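Local coordinates for protein carboxylesterase SOBER1 (Arabidopsis thaliana, PDB 6AVX) that hydrolyses carboxylic esters, preferring short acyl chains, shows phospholipase A2 activity and acts as a negative regulator of the plant hypersensitive response to a bacterial effector, at residues 26-30 with 31-35; 199-202 with 203-206. The protein carries 1 engineered substitution. One frame throughout, in Å; residues are numbered along the deposited sequence.

In the fold
Interactions 1 and 2 are local contacts on neighbouring parts of one face of the hydrolase, with centres about 11 Å apart. The first belongs to the loop between helix 18-21 and strand 37-39; its Phe28 and Leu33 are buried while most of its polar residues face outward. The second spans two turns of helix 198-212, whose Glu200, Leu201, Ile204 and Glu205 are buried. Loop chemistry relies on two serine hydroxyls and a type I turn, helix chemistry on regular backbone bonds plus a water-linked charged pair. The two are joined by Glu205 OE2 meeting Ser30 OG and by Lys202 NZ meeting the carbonyl of Gln27, which pins the loop to the helix.

Interaction 1: 26-30 with 31-35; sequences TQFKS and SELSN
Ser30 has its OG placed between the backbone N and the carbonyl carbon (chi1 65°), which aims the hydroxyl forward along the chain at the amide of Leu33. There OG accepts the Leu33 N-H at 3.2 Å with a fairly straight angle of 148°, and Ser30 O adds a weak, more bent bond to the same N at 3.4 Å. One amide hydrogen is thus shared by two oxygens of Ser30. CB and CG of Leu33 are each 3.6 Å from Ser30 OG, so hydrocarbon from Leu33 lies against the hydroxyl. Glu205 of helix 198-212 grips the same OG by another hydrogen bond.

On the buried side of this polar link the two apolar side chains meet: Leu33 CD1 reaches the ring edge of Phe28, near the ring plane, at 3.6 Å from CD2. Trp38 makes an edge-to-face contact with the same ring. On the more open side, Glu32 bends back at its second torsion until OE1 lies 3.5 Å from Ser30 CB and makes a long, weak ion pair with Lys209 of helix 198-212. Ser34 closes the turn, its N and OG both donating to Ser31 O, the hydroxyl at 2.8 Å. The whole resembles an ST motif, its main-chain bond weak, running into a type I beta turn of the alpha/beta hydrolase loop between helix 18-21 and strand 37-39.

Interaction 2: 199-202 with 203-206; sequences KELK and YIES
The carboxylate of Glu205 is the flat group that meets Lys202, one turn earlier on the helix. The lysine CD lies to one side of the carboxylate plane, 4.0 Å from Glu205 OE1, while water 1 is displaced to the other. Phe28 and Leu33 of the 26-35 loop, toward which Glu205 is turned, pack against this side chain.

Lys202 and Glu205 run side by side and point the same way. The lysine chain bends at its second torsion (chi2 -61°) and then extends, yet NZ stops 4.6 Å from Glu205 OE1, beyond salt-bridge range. Water 2 fills the role of go-between, accepting from Lys202 NZ at 2.8 Å and donating to Glu205 OE1 at 2.6 Å. Water 1 ties the same OE1 to Lys202 O, which also accepts from Ser206 N at 2.9 Å. Lys202 NZ has a further partner in the Gln27 carbonyl.

The i to i+4 backbone hydrogen bonds of the helix are regular, the shortest being Glu205 N to Leu201 O at 2.8 Å. Helix 198-212 packs on the central parallel sheet, with Glu200, Tyr203 and Ile204 on the strand side. There Ile204 lays CG1 and CD1 along the carbonyl of Glu200, with CG1 3.4 Å from Glu200 O, and packs on strands 127-131 and 154-159. Tyr203 sends its hydroxyl to Glu185. With two waters on OE1 and Ser30 on OE2, both oxygens of the buried Glu205 carboxylate have polar partners, which together with the nearby ammonium would probably stabilise its negative charge.

Interaction 1: 26-30 with 31-35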
# COMPACT_ATOMS: atom_id res chain seq x y z
N THR A 26 -15.49 4.66 -7.26
CA THR A 26 -16.33 5.54 -8.06
C THR A 26 -15.60 6.78 -8.53
O THR A 26 -16.12 7.50 -9.38
CB THR A 26 -17.62 5.96 -7.32
OG1 THR A 26 -17.32 6.88 -6.26
CG2 THR A 26 -18.32 4.75 -6.76
N GLN A 27 -14.40 7.06 -8.00
CA GLN A 27 -13.58 8.14 -8.53
C GLN A 27 -12.75 7.70 -9.73
O GLN A 27 -12.13 8.55 -10.38
CB GLN A 27 -12.66 8.68 -7.43
CG GLN A 27 -13.42 9.35 -6.30
CD GLN A 27 -14.24 10.51 -6.81
OE1 GLN A 27 -13.76 11.32 -7.61
NE2 GLN A 27 -15.49 10.60 -6.37
N PHE A 28 -12.72 6.41 -10.02
CA PHE A 28 -12.01 5.86 -11.17
C PHE A 28 -13.06 5.67 -12.26
O PHE A 28 -13.65 4.60 -12.42
CB PHE A 28 -11.33 4.55 -10.80
CG PHE A 28 -10.17 4.70 -9.84
CD1 PHE A 28 -10.38 5.11 -8.53
CD2 PHE A 28 -8.88 4.43 -10.25
CE1 PHE A 28 -9.31 5.26 -7.64
CE2 PHE A 28 -7.81 4.58 -9.36
CZ PHE A 28 -8.03 4.99 -8.07
N LYS A 29 -13.33 6.76 -12.98
CA LYS A 29 -14.46 6.87 -13.89
C LYS A 29 -14.12 6.57 -15.34
O LYS A 29 -15.01 6.64 -16.20
CB LYS A 29 -15.08 8.26 -13.78
CG LYS A 29 -15.64 8.56 -12.42
CD LYS A 29 -16.33 9.91 -12.41
CE LYS A 29 -16.84 10.30 -11.04
NZ LYS A 29 -17.95 9.43 -10.58
N SER A 30 -12.88 6.23 -15.65
CA SER A 30 -12.48 6.04 -17.03
C SER A 30 -13.09 4.79 -17.64
O SER A 30 -13.39 3.81 -16.95
CB SER A 30 -10.96 5.94 -17.14
OG SER A 30 -10.48 4.79 -16.48
N SER A 31 -13.24 4.80 -18.96
CA SER A 31 -13.61 3.58 -19.67
C SER A 31 -12.61 2.46 -19.41
O SER A 31 -12.99 1.30 -19.23
CB SER A 31 -13.71 3.85 -21.17
OG SER A 31 -14.72 4.79 -21.45
N GLU A 32 -11.32 2.80 -19.35
CA GLU A 32 -10.28 1.80 -19.24
C GLU A 32 -10.35 1.03 -17.94
O GLU A 32 -9.98 -0.15 -17.90
CB GLU A 32 -8.90 2.46 -19.37
CG GLU A 32 -8.57 2.96 -20.77
CD GLU A 32 -9.10 4.35 -21.08
OE1 GLU A 32 -9.84 4.96 -20.28
OE2 GLU A 32 -8.74 4.86 -22.16
N LEU A 33 -10.77 1.66 -16.86
CA LEU A 33 -10.87 0.97 -15.59
C LEU A 33 -12.29 0.49 -15.28
O LEU A 33 -12.53 -0.08 -14.22
CB LEU A 33 -10.32 1.85 -14.47
CG LEU A 33 -8.82 2.18 -14.58
CD1 LEU A 33 -8.28 2.48 -13.20
CD2 LEU A 33 -7.99 1.08 -15.23
N SER A 34 -13.22 0.67 -16.22
CA SER A 34 -14.63 0.40 -15.91
C SER A 34 -14.89 -1.06 -15.59
O SER A 34 -15.81 -1.37 -14.83
CB SER A 34 -15.52 0.88 -17.05
OG SER A 34 -15.30 0.15 -18.25
N ASN A 35 -14.13 -1.97 -16.18
CA ASN A 35 -14.34 -3.39 -15.97
C ASN A 35 -13.48 -3.95 -14.85
O ASN A 35 -13.52 -5.16 -14.60
CB ASN A 35 -14.09 -4.16 -17.27
CG ASN A 35 -12.62 -4.22 -17.64
OD1 ASN A 35 -11.82 -3.44 -17.14
ND2 ASN A 35 -12.26 -5.14 -18.53

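Interaction 2: 199-202 with 203-206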
# COMPACT_ATOMS: atom_id res chain seq x y z
N LYS A 199 -7.85 14.39 -6.78
CA LYS A 199 -6.82 14.52 -7.79
C LYS A 199 -5.74 13.46 -7.62
O LYS A 199 -5.17 12.96 -8.60
CB LYS A 199 -6.21 15.93 -7.78
CG LYS A 199 -5.43 16.28 -6.52
CD LYS A 199 -4.95 17.73 -6.55
CE LYS A 199 -6.11 18.72 -6.37
NZ LYS A 199 -6.81 18.58 -5.06
N GLU A 200 -5.42 13.13 -6.37
CA GLU A 200 -4.46 12.07 -6.08
C GLU A 200 -4.95 10.73 -6.65
O GLU A 200 -4.16 9.97 -7.23
CB GLU A 200 -4.30 12.02 -4.56
CG GLU A 200 -3.33 11.02 -4.05
CD GLU A 200 -3.35 10.96 -2.53
OE1 GLU A 200 -2.38 10.40 -1.95
OE2 GLU A 200 -4.30 11.48 -1.91
N LEU A 201 -6.24 10.45 -6.51
CA LEU A 201 -6.82 9.24 -7.07
C LEU A 201 -6.79 9.27 -8.60
O LEU A 201 -6.52 8.24 -9.23
CB LEU A 201 -8.25 9.04 -6.57
CG LEU A 201 -8.41 8.79 -5.08
CD1 LEU A 201 -9.87 8.69 -4.73
CD2 LEU A 201 -7.67 7.52 -4.68
N LYS A 202 -7.08 10.42 -9.21
CA LYS A 202 -7.05 10.48 -10.66
C LYS A 202 -5.65 10.21 -11.19
O LYS A 202 -5.48 9.62 -12.26
CB LYS A 202 -7.51 11.86 -11.14
CG LYS A 202 -8.92 12.25 -10.78
CD LYS A 202 -9.95 11.33 -11.34
CE LYS A 202 -11.34 11.88 -11.05
NZ LYS A 202 -12.41 11.00 -11.57
N TYR A 203 -4.63 10.68 -10.48
CA TYR A 203 -3.26 10.41 -10.91
C TYR A 203 -2.93 8.93 -10.79
O TYR A 203 -2.28 8.35 -11.69
CB TYR A 203 -2.30 11.23 -10.06
CG TYR A 203 -0.90 11.30 -10.62
CD1 TYR A 203 -0.59 12.23 -11.60
CD2 TYR A 203 0.11 10.46 -10.17
CE1 TYR A 203 0.68 12.32 -12.13
CE2 TYR A 203 1.39 10.55 -10.69
CZ TYR A 203 1.66 11.48 -11.68
OH TYR A 203 2.92 11.58 -12.20
N ILE A 204 -3.38 8.27 -9.72
CA ILE A 204 -3.23 6.83 -9.62
C ILE A 204 -3.94 6.15 -10.78
O ILE A 204 -3.41 5.20 -11.39
CB ILE A 204 -3.73 6.33 -8.25
CG1 ILE A 204 -2.82 6.86 -7.14
CG2 ILE A 204 -3.81 4.80 -8.23
CD1 ILE A 204 -3.46 6.84 -5.78
N GLU A 205 -5.17 6.58 -11.10
CA GLU A 205 -5.89 5.99 -12.22
C GLU A 205 -5.09 6.12 -13.51
O GLU A 205 -4.98 5.16 -14.28
CB GLU A 205 -7.25 6.66 -12.39
CG GLU A 205 -8.04 6.15 -13.61
CD GLU A 205 -9.41 6.76 -13.73
OE1 GLU A 205 -9.52 7.97 -13.44
OE2 GLU A 205 -10.35 6.04 -14.06
N SER A 206 -4.53 7.30 -13.76
CA SER A 206 -3.73 7.49 -14.97
C SER A 206 -2.51 6.58 -14.98
O SER A 206 -2.13 6.07 -16.04
CB SER A 206 -3.30 8.95 -15.07
OG SER A 206 -4.43 9.79 -15.26
O HOH W 1 -7.62 9.72 -14.21
O HOH W 2 -11.80 9.20 -13.59